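Local coordinates for glutathione S-transferase omega-like 2 (Saccharomyces cerevisiae, PDB 5LKB), which uses glutathione as a one-cysteine thiol transferase and dehydroascorbate reductase, and reacts with glutathionyl-(hydro)quinones, at residues R56-L61 with D331-T336; T293-D298 with L321-L326. All coordinates share one frame; numbering follows the deposited sequence.

Interaction 1. Residues R56-L61 with D331-T336; sequences RALKGL and DAFRYT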
ATOM      1  N   ARG A  56      22.282  18.744  12.313  1.00 15.96           N
ATOM      2  CA  ARG A  56      23.277  18.583  13.364  1.00 16.13           C
ATOM      3  C   ARG A  56      24.534  17.886  12.855  1.00 18.51           C
ATOM      4  O   ARG A  56      25.673  18.271  13.184  1.00 17.34           O
ATOM      5  CB  ARG A  56      22.664  17.907  14.598  1.00 15.07           C
ATOM      6  CG  ARG A  56      23.660  17.474  15.677  1.00 17.84           C
ATOM      7  CD  ARG A  56      22.894  16.988  16.838  1.00 15.59           C
ATOM      8  NE  ARG A  56      23.672  16.260  17.845  1.00 19.37           N
ATOM      9  CZ  ARG A  56      23.834  14.946  17.949  1.00 21.59           C
ATOM     10  NH1 ARG A  56      23.281  14.079  17.077  1.00 17.22           N
ATOM     11  NH2 ARG A  56      24.499  14.457  18.986  1.00 20.25           N
ATOM     12  N   ALA A  57      24.373  16.820  12.088  1.00 15.99           N
ATOM     13  CA  ALA A  57      25.546  16.137  11.551  1.00 14.31           C
ATOM     14  C   ALA A  57      26.290  16.991  10.531  1.00 19.56           C
ATOM     15  O   ALA A  57      27.531  17.097  10.598  1.00 19.13           O
ATOM     16  CB  ALA A  57      25.134  14.812  10.917  1.00 17.01           C
ATOM     17  N   LEU A  58      25.585  17.573   9.570  1.00 17.30           N
ATOM     18  CA  LEU A  58      26.198  18.287   8.455  1.00 18.54           C
ATOM     19  C   LEU A  58      26.965  19.497   8.979  1.00 19.99           C
ATOM     20  O   LEU A  58      27.998  19.889   8.423  1.00 22.74           O
ATOM     21  CB  LEU A  58      25.135  18.746   7.450  1.00 17.00           C
ATOM     22  CG  LEU A  58      24.534  17.650   6.538  1.00 17.36           C
ATOM     23  CD1 LEU A  58      23.394  18.228   5.702  1.00 19.84           C
ATOM     24  CD2 LEU A  58      25.525  17.066   5.600  1.00 20.40           C
ATOM     25  N   LYS A  59      26.457  20.104  10.039  1.00 18.18           N
ATOM     26  CA  LYS A  59      27.115  21.290  10.579  1.00 18.16           C
ATOM     27  C   LYS A  59      28.144  20.940  11.641  1.00 21.87           C
ATOM     28  O   LYS A  59      28.715  21.870  12.253  1.00 22.18           O
ATOM     29  CB  LYS A  59      26.070  22.277  11.098  1.00 18.74           C
ATOM     30  CG  LYS A  59      25.286  23.030   9.974  1.00 19.77           C
ATOM     31  CD  LYS A  59      26.172  23.908   9.128  1.00 27.06           C
ATOM     32  CE  LYS A  59      26.399  25.224   9.837  1.00 19.35           C
ATOM     33  NZ  LYS A  59      27.785  25.814   9.521  1.00 29.37           N
ATOM     34  N   GLY A  60      28.413  19.646  11.878  1.00 17.89           N
ATOM     35  CA  GLY A  60      29.491  19.256  12.780  1.00 19.13           C
ATOM     36  C   GLY A  60      29.259  19.519  14.243  1.00 21.34           C
ATOM     37  O   GLY A  60      30.207  19.874  14.966  1.00 21.86           O
ATOM     38  N   LEU A  61      28.029  19.413  14.706  1.00 17.57           N
ATOM     39  CA  LEU A  61      27.599  19.785  16.032  1.00 17.36           C
ATOM     40  C   LEU A  61      27.286  18.597  16.931  1.00 16.66           C
ATOM     41  O   LEU A  61      26.703  18.774  18.005  1.00 17.45           O
ATOM     42  CB  LEU A  61      26.393  20.747  15.958  1.00 19.67           C
ATOM     43  CG  LEU A  61      26.617  22.021  15.197  1.00 18.92           C
ATOM     44  CD1 LEU A  61      25.319  22.741  14.855  1.00 23.69           C
ATOM     45  CD2 LEU A  61      27.540  22.927  16.075  1.00 21.58           C
ATOM     46  N   ASP A 331      26.685  10.457   4.617  1.00 17.41           N
ATOM     47  CA  ASP A 331      26.507   9.759   5.883  1.00 19.29           C
ATOM     48  C   ASP A 331      25.507  10.465   6.808  1.00 17.86           C
ATOM     49  O   ASP A 331      24.867   9.802   7.639  1.00 18.34           O
ATOM     50  CB  ASP A 331      27.829   9.641   6.639  1.00 22.45           C
ATOM     51  CG  ASP A 331      28.819   8.694   5.973  1.00 28.73           C
ATOM     52  OD1 ASP A 331      28.453   7.985   5.014  1.00 28.00           O
ATOM     53  OD2 ASP A 331      29.974   8.729   6.459  1.00 35.45           O
ATOM     54  N   ALA A 332      25.405  11.803   6.739  1.00 17.42           N
ATOM     55  CA  ALA A 332      24.465  12.528   7.611  1.00 16.16           C
ATOM     56  C   ALA A 332      23.035  12.073   7.383  1.00 17.82           C
ATOM     57  O   ALA A 332      22.222  12.177   8.301  1.00 15.63           O
ATOM     58  CB  ALA A 332      24.526  14.030   7.365  1.00 18.05           C
ATOM     59  N   PHE A 333      22.740  11.648   6.153  1.00 16.47           N
ATOM     60  CA  PHE A 333      21.427  11.130   5.785  1.00 14.31           C
ATOM     61  C   PHE A 333      21.303   9.647   6.145  1.00 15.89           C
ATOM     62  O   PHE A 333      20.442   9.263   6.950  1.00 15.54           O
ATOM     63  CB  PHE A 333      21.177  11.399   4.306  1.00 14.40           C
ATOM     64  CG  PHE A 333      20.987  12.863   3.944  1.00 17.59           C
ATOM     65  CD1 PHE A 333      22.087  13.715   3.800  1.00 15.96           C
ATOM     66  CD2 PHE A 333      19.737  13.411   3.773  1.00 14.02           C
ATOM     67  CE1 PHE A 333      21.913  15.062   3.417  1.00 15.92           C
ATOM     68  CE2 PHE A 333      19.568  14.745   3.375  1.00 14.46           C
ATOM     69  CZ  PHE A 333      20.679  15.589   3.233  1.00 16.16           C
ATOM     70  N   ARG A 334      22.223   8.810   5.625  1.00 17.56           N
ATOM     71  CA  ARG A 334      22.085   7.368   5.843  1.00 19.18           C
ATOM     72  C   ARG A 334      22.005   7.045   7.328  1.00 17.02           C
ATOM     73  O   ARG A 334      21.159   6.257   7.764  1.00 17.02           O
ATOM     74  CB  ARG A 334      23.302   6.662   5.254  1.00 24.56           C
ATOM     75  CG  ARG A 334      23.236   5.199   5.303  1.00 24.67           C
ATOM     76  CD  ARG A 334      24.465   4.771   4.516  1.00 31.11           C
ATOM     77  NE  ARG A 334      24.620   3.342   4.387  1.00 38.20           N
ATOM     78  CZ  ARG A 334      25.548   2.781   3.596  1.00 35.44           C
ATOM     79  NH1 ARG A 334      26.407   3.533   2.879  1.00 37.33           N
ATOM     80  NH2 ARG A 334      25.629   1.477   3.522  1.00 31.78           N
ATOM     81  N   TYR A 335      22.935   7.608   8.116  1.00 16.87           N
ATOM     82  CA  TYR A 335      23.115   7.144   9.492  1.00 17.48           C
ATOM     83  C   TYR A 335      22.228   7.852  10.484  1.00 16.70           C
ATOM     84  O   TYR A 335      22.249   7.524  11.680  1.00 17.86           O
ATOM     85  CB  TYR A 335      24.607   7.152   9.888  1.00 17.71           C
ATOM     86  CG  TYR A 335      25.385   6.186   9.020  1.00 20.88           C
ATOM     87  CD1 TYR A 335      25.166   4.829   9.110  1.00 24.28           C
ATOM     88  CD2 TYR A 335      26.251   6.635   8.058  1.00 24.77           C
ATOM     89  CE1 TYR A 335      25.857   3.898   8.281  1.00 28.15           C
ATOM     90  CE2 TYR A 335      26.936   5.718   7.220  1.00 30.11           C
ATOM     91  CZ  TYR A 335      26.708   4.363   7.350  1.00 28.92           C
ATOM     92  OH  TYR A 335      27.349   3.423   6.559  1.00 29.53           O
ATOM     93  N   THR A 336      21.328   8.707   9.991  1.00 15.03           N
ATOM     94  CA  THR A 336      20.217   9.209  10.778  1.00 15.05           C
ATOM     95  C   THR A 336      18.879   8.639  10.368  1.00 13.07           C
ATOM     96  O   THR A 336      17.870   8.993  10.991  1.00 13.98           O
ATOM     97  CB  THR A 336      20.099  10.726  10.689  1.00 12.33           C
ATOM     98  OG1 THR A 336      19.912  11.231   9.379  1.00 13.91           O
ATOM     99  CG2 THR A 336      21.373  11.426  11.293  1.00 13.81           C
TER

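Interaction 2. Residues T293-D298 with L321-L326; sequences TVIRFD and LWVRNL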
ATOM      1  N   THR A 293      10.595  13.471   4.189  1.00 13.04           N
ATOM      2  CA  THR A 293       9.339  12.917   3.699  1.00 13.85           C
ATOM      3  C   THR A 293       9.601  11.835   2.668  1.00 12.29           C
ATOM      4  O   THR A 293       8.975  10.753   2.690  1.00 13.52           O
ATOM      5  CB  THR A 293       8.444  14.005   3.120  1.00 14.17           C
ATOM      6  OG1 THR A 293       8.137  14.948   4.159  1.00 13.78           O
ATOM      7  CG2 THR A 293       7.144  13.414   2.575  1.00 14.58           C
ATOM      8  N   VAL A 294      10.397  12.156   1.647  1.00 11.96           N
ATOM      9  CA  VAL A 294      10.603  11.238   0.526  1.00 13.44           C
ATOM     10  C   VAL A 294      11.180   9.905   1.002  1.00 13.57           C
ATOM     11  O   VAL A 294      10.738   8.850   0.539  1.00 12.94           O
ATOM     12  CB  VAL A 294      11.456  11.859  -0.602  1.00 15.40           C
ATOM     13  CG1 VAL A 294      11.692  10.850  -1.768  1.00 14.78           C
ATOM     14  CG2 VAL A 294      10.767  13.079  -1.205  1.00 15.87           C
ATOM     15  N   ILE A 295      12.101   9.902   1.980  1.00 12.77           N
ATOM     16  CA  ILE A 295      12.694   8.653   2.473  1.00 13.51           C
ATOM     17  C   ILE A 295      11.684   7.761   3.194  1.00 12.55           C
ATOM     18  O   ILE A 295      11.869   6.539   3.258  1.00 13.34           O
ATOM     19  CB  ILE A 295      13.946   8.952   3.344  1.00 12.04           C
ATOM     20  CG1 ILE A 295      14.880   7.741   3.356  1.00 14.19           C
ATOM     21  CG2 ILE A 295      13.582   9.375   4.729  1.00 12.69           C
ATOM     22  CD1 ILE A 295      15.546   7.406   2.048  1.00 12.81           C
ATOM     23  N   ARG A 296      10.617   8.353   3.723  1.00 11.94           N
ATOM     24  CA  ARG A 296       9.529   7.660   4.411  1.00 13.14           C
ATOM     25  C   ARG A 296       8.392   7.276   3.464  1.00 12.17           C
ATOM     26  O   ARG A 296       7.450   6.559   3.866  1.00 13.98           O
ATOM     27  CB  ARG A 296       9.006   8.546   5.564  1.00 12.13           C
ATOM     28  CG  ARG A 296       9.948   8.641   6.716  1.00 12.57           C
ATOM     29  CD  ARG A 296       9.487   9.723   7.716  1.00 12.92           C
ATOM     30  NE  ARG A 296      10.380   9.696   8.904  1.00 12.56           N
ATOM     31  CZ  ARG A 296      11.673  10.072   8.901  1.00 12.85           C
ATOM     32  NH1 ARG A 296      12.200  10.614   7.855  1.00 13.13           N
ATOM     33  NH2 ARG A 296      12.389   9.836   9.972  1.00 14.31           N
ATOM     34  N   PHE A 297       8.457   7.744   2.228  1.00 11.40           N
ATOM     35  CA  PHE A 297       7.267   7.664   1.368  1.00 14.43           C
ATOM     36  C   PHE A 297       6.963   6.230   0.980  1.00 12.54           C
ATOM     37  O   PHE A 297       5.831   5.744   1.215  1.00 13.38           O
ATOM     38  CB  PHE A 297       7.451   8.554   0.130  1.00 13.27           C
ATOM     39  CG  PHE A 297       6.169   8.895  -0.577  1.00 12.52           C
ATOM     40  CD1 PHE A 297       5.659   8.065  -1.564  1.00 14.51           C
ATOM     41  CD2 PHE A 297       5.508  10.056  -0.286  1.00 14.78           C
ATOM     42  CE1 PHE A 297       4.471   8.382  -2.188  1.00 13.32           C
ATOM     43  CE2 PHE A 297       4.296  10.361  -0.930  1.00 15.72           C
ATOM     44  CZ  PHE A 297       3.789   9.559  -1.872  1.00 13.47           C
ATOM     45  N   ASP A 298       7.959   5.516   0.422  1.00 11.93           N
ATOM     46  CA  ASP A 298       7.692   4.128   0.049  1.00 12.05           C
ATOM     47  C   ASP A 298       7.594   3.215   1.257  1.00 13.45           C
ATOM     48  O   ASP A 298       6.722   2.326   1.259  1.00 13.47           O
ATOM     49  CB  ASP A 298       8.711   3.614  -0.981  1.00 11.23           C
ATOM     50  CG  ASP A 298       8.608   4.319  -2.317  1.00 11.59           C
ATOM     51  OD1 ASP A 298       7.677   5.135  -2.488  1.00 15.10           O
ATOM     52  OD2 ASP A 298       9.419   4.027  -3.228  1.00 14.51           O
ATOM     53  N   LEU A 321      16.259   9.047  -8.009  1.00 17.04           N
ATOM     54  CA  LEU A 321      17.704   9.189  -8.130  1.00 18.52           C
ATOM     55  C   LEU A 321      18.256  10.157  -7.086  1.00 16.45           C
ATOM     56  O   LEU A 321      19.228   9.835  -6.380  1.00 18.16           O
ATOM     57  CB  LEU A 321      17.999   9.669  -9.532  1.00 18.33           C
ATOM     58  CG  LEU A 321      19.474   9.965  -9.805  1.00 20.57           C
ATOM     59  CD1 LEU A 321      20.285   8.753  -9.737  1.00 21.72           C
ATOM     60  CD2 LEU A 321      19.554  10.616 -11.200  1.00 24.09           C
ATOM     61  N   TRP A 322      17.554  11.284  -6.894  1.00 16.43           N
ATOM     62  CA  TRP A 322      17.964  12.289  -5.935  1.00 16.17           C
ATOM     63  C   TRP A 322      17.982  11.741  -4.501  1.00 18.43           C
ATOM     64  O   TRP A 322      18.915  12.008  -3.736  1.00 17.23           O
ATOM     65  CB  TRP A 322      17.034  13.490  -6.119  1.00 17.96           C
ATOM     66  CG  TRP A 322      17.046  14.504  -5.014  1.00 17.43           C
ATOM     67  CD1 TRP A 322      17.854  15.617  -4.912  1.00 21.24           C
ATOM     68  CD2 TRP A 322      16.217  14.521  -3.854  1.00 15.18           C
ATOM     69  NE1 TRP A 322      17.563  16.278  -3.769  1.00 17.35           N
ATOM     70  CE2 TRP A 322      16.561  15.639  -3.096  1.00 16.66           C
ATOM     71  CE3 TRP A 322      15.209  13.667  -3.373  1.00 14.73           C
ATOM     72  CZ2 TRP A 322      15.931  15.950  -1.891  1.00 16.51           C
ATOM     73  CZ3 TRP A 322      14.582  13.959  -2.215  1.00 16.60           C
ATOM     74  CH2 TRP A 322      14.947  15.082  -1.458  1.00 18.32           C
ATOM     75  N   VAL A 323      16.957  10.968  -4.096  1.00 14.73           N
ATOM     76  CA  VAL A 323      16.891  10.557  -2.704  1.00 14.47           C
ATOM     77  C   VAL A 323      17.897   9.440  -2.446  1.00 16.45           C
ATOM     78  O   VAL A 323      18.451   9.347  -1.345  1.00 14.43           O
ATOM     79  CB  VAL A 323      15.435  10.182  -2.310  1.00 14.02           C
ATOM     80  CG1 VAL A 323      15.030   8.781  -2.833  1.00 15.84           C
ATOM     81  CG2 VAL A 323      15.278  10.141  -0.823  1.00 16.78           C
ATOM     82  N   ARG A 324      18.116   8.572  -3.442  1.00 16.10           N
ATOM     83  CA  ARG A 324      19.123   7.534  -3.304  1.00 16.21           C
ATOM     84  C   ARG A 324      20.518   8.137  -3.245  1.00 17.55           C
ATOM     85  O   ARG A 324      21.347   7.659  -2.460  1.00 17.75           O
ATOM     86  CB  ARG A 324      19.038   6.519  -4.455  1.00 14.93           C
ATOM     87  CG  ARG A 324      17.849   5.602  -4.261  1.00 15.76           C
ATOM     88  CD  ARG A 324      17.775   4.613  -5.409  1.00 16.01           C
ATOM     89  NE  ARG A 324      17.538   5.257  -6.693  1.00 17.36           N
ATOM     90  CZ  ARG A 324      17.746   4.654  -7.862  1.00 18.71           C
ATOM     91  NH1 ARG A 324      18.218   3.430  -7.890  1.00 19.23           N
ATOM     92  NH2 ARG A 324      17.503   5.305  -8.997  1.00 19.67           N
ATOM     93  N   ASN A 325      20.775   9.198  -4.021  1.00 15.84           N
ATOM     94  CA  ASN A 325      22.083   9.854  -3.937  1.00 18.51           C
ATOM     95  C   ASN A 325      22.316  10.389  -2.525  1.00 18.14           C
ATOM     96  O   ASN A 325      23.397  10.208  -1.943  1.00 17.04           O
ATOM     97  CB  ASN A 325      22.193  10.995  -4.957  1.00 19.83           C
ATOM     98  CG  ASN A 325      23.548  11.709  -4.893  1.00 20.51           C
ATOM     99  OD1 ASN A 325      24.583  11.059  -4.905  1.00 22.79           O
ATOM    100  ND2 ASN A 325      23.518  13.012  -4.846  1.00 20.64           N
ATOM    101  N   LEU A 326      21.300  11.040  -1.934  1.00 17.13           N
ATOM    102  CA  LEU A 326      21.444  11.571  -0.576  1.00 16.29           C
ATOM    103  C   LEU A 326      21.637  10.450   0.429  1.00 17.76           C
ATOM    104  O   LEU A 326      22.537  10.499   1.280  1.00 16.44           O
ATOM    105  CB  LEU A 326      20.272  12.471  -0.212  1.00 15.07           C
ATOM    106  CG  LEU A 326      20.119  13.727  -1.043  1.00 16.20           C
ATOM    107  CD1 LEU A 326      18.878  14.461  -0.673  1.00 17.77           C
ATOM    108  CD2 LEU A 326      21.338  14.657  -0.896  1.00 18.53           C
TER

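Interaction 1. Residues R56-L61 with D331-T336
The ring of Phe333 meets Leu58 at a slant, with CE1 of Phe333 4.2 Å from CD1 of Leu58. Tyr291 makes an edge-to-face pair with the same ring, and Ile54, Leu283, Ile288 and Leu326 also touch the Phe333 side chain. Within 331-336, the ring of Tyr335 has Arg334 CG 4.0 Å above one face and Asp331 CB at its edge, in plane. Tyr335 OH lies 3.4 Å above one face of the Arg334 guanidinium, over its centre. Neither group touches 56-61. The backbones come close at two alanines. Their CA atoms are 5.5 Å apart, and Ala57 CB touches Ala332 CB at 3.7 Å. Leu58 holds its CG anti to the carbonyl carbon (chi1 -75°). Its two methyls divide the work: CD2 packs on Ala332 CB at 3.7 Å, while CD1 reaches Phe333. No hydrogen bond crosses between the segments. Hydrogen bonds within each segment shape the turns instead. Thr336 OG1 donates to Ala332 O at 2.7 Å, in the carbonyl plane, and also hydrogen-bonds His50. Gly60, with positive phi, is the C-prime residue of a Schellman motif: Leu61 N binds Arg56 O at 3.0 Å and Gly60 N binds Ala57 O. This is apolar interdomain packing of the glutathione transferase fold, joining the end of helix 47-58 in the thioredoxin-like domain to the short helix 331-334 of the helical domain.

Interaction 2. Residues T293-D298 with L321-L326
Val294 and Val323 make the tightest contact here, with CG1 of Val294 3.8 Å from CG2 of Val323. The two branches of Val294 serve different partners. CG1 is anti to the backbone N (chi1 179°) and packs on Val323, whereas CG2 approaches the indole of Trp322, 4.0 Å from CZ3. That approach is oblique to the ring. Ile295 adds the end of its chain, placing CD1 4.0 Å from Val323 CG2. Thus the CG2 methyl of Val323 is touched by both Val294 and Ile295. All four residues are buried, and no hydrogen bond links the segments.

The next shell fixes the indole. Leu326 CD1, one turn along the helix, lies 3.4 Å above one face of the Trp322 ring, offset toward the rim. Trp322 NE1 hydrogen-bonds Asp287 OD1, which ties the indole to an earlier turn of helix 285-304. Leu290 and Leu253 also touch Trp322. Phe339 of helix 339-349 packs on Ile295. Farther out, Arg296 binds Ala45 O and His50, close to the catalytic Cys46. The Ile295 side chain itself is about 11 Å from that of Cys46. The axes of segments 293-298 and 321-326 pass 10.3 Å apart at a crossing angle of -106°. The segments lie on helices 285-304 and 317-329, and their steep crossing belongs to the hydrophobic core of the all-helical C-terminal domain of glutathione transferases.

How the interactions relate
From the N terminus, the C-terminal end of helix 47-58 and the turn after it supply the first half of interaction 1, in the thioredoxin-like part of the chain. The chain then completes the four-stranded sheet and enters the helical domain. Residues 293-298 and 321-326 meet there as interaction 2, closing a short loop of 22 residues. Soon afterwards residues 331-336 return to 56-61, closing a loop of 269 residues. Interaction 2 is therefore nested inside interaction 1. Their centres lie 16 Å apart. Helices 317-329 and 331-334 are consecutive, and Phe333 CB packs against Leu326 O at 3.4 Å. One contact joins the two domains; the other holds the helical domain together internally.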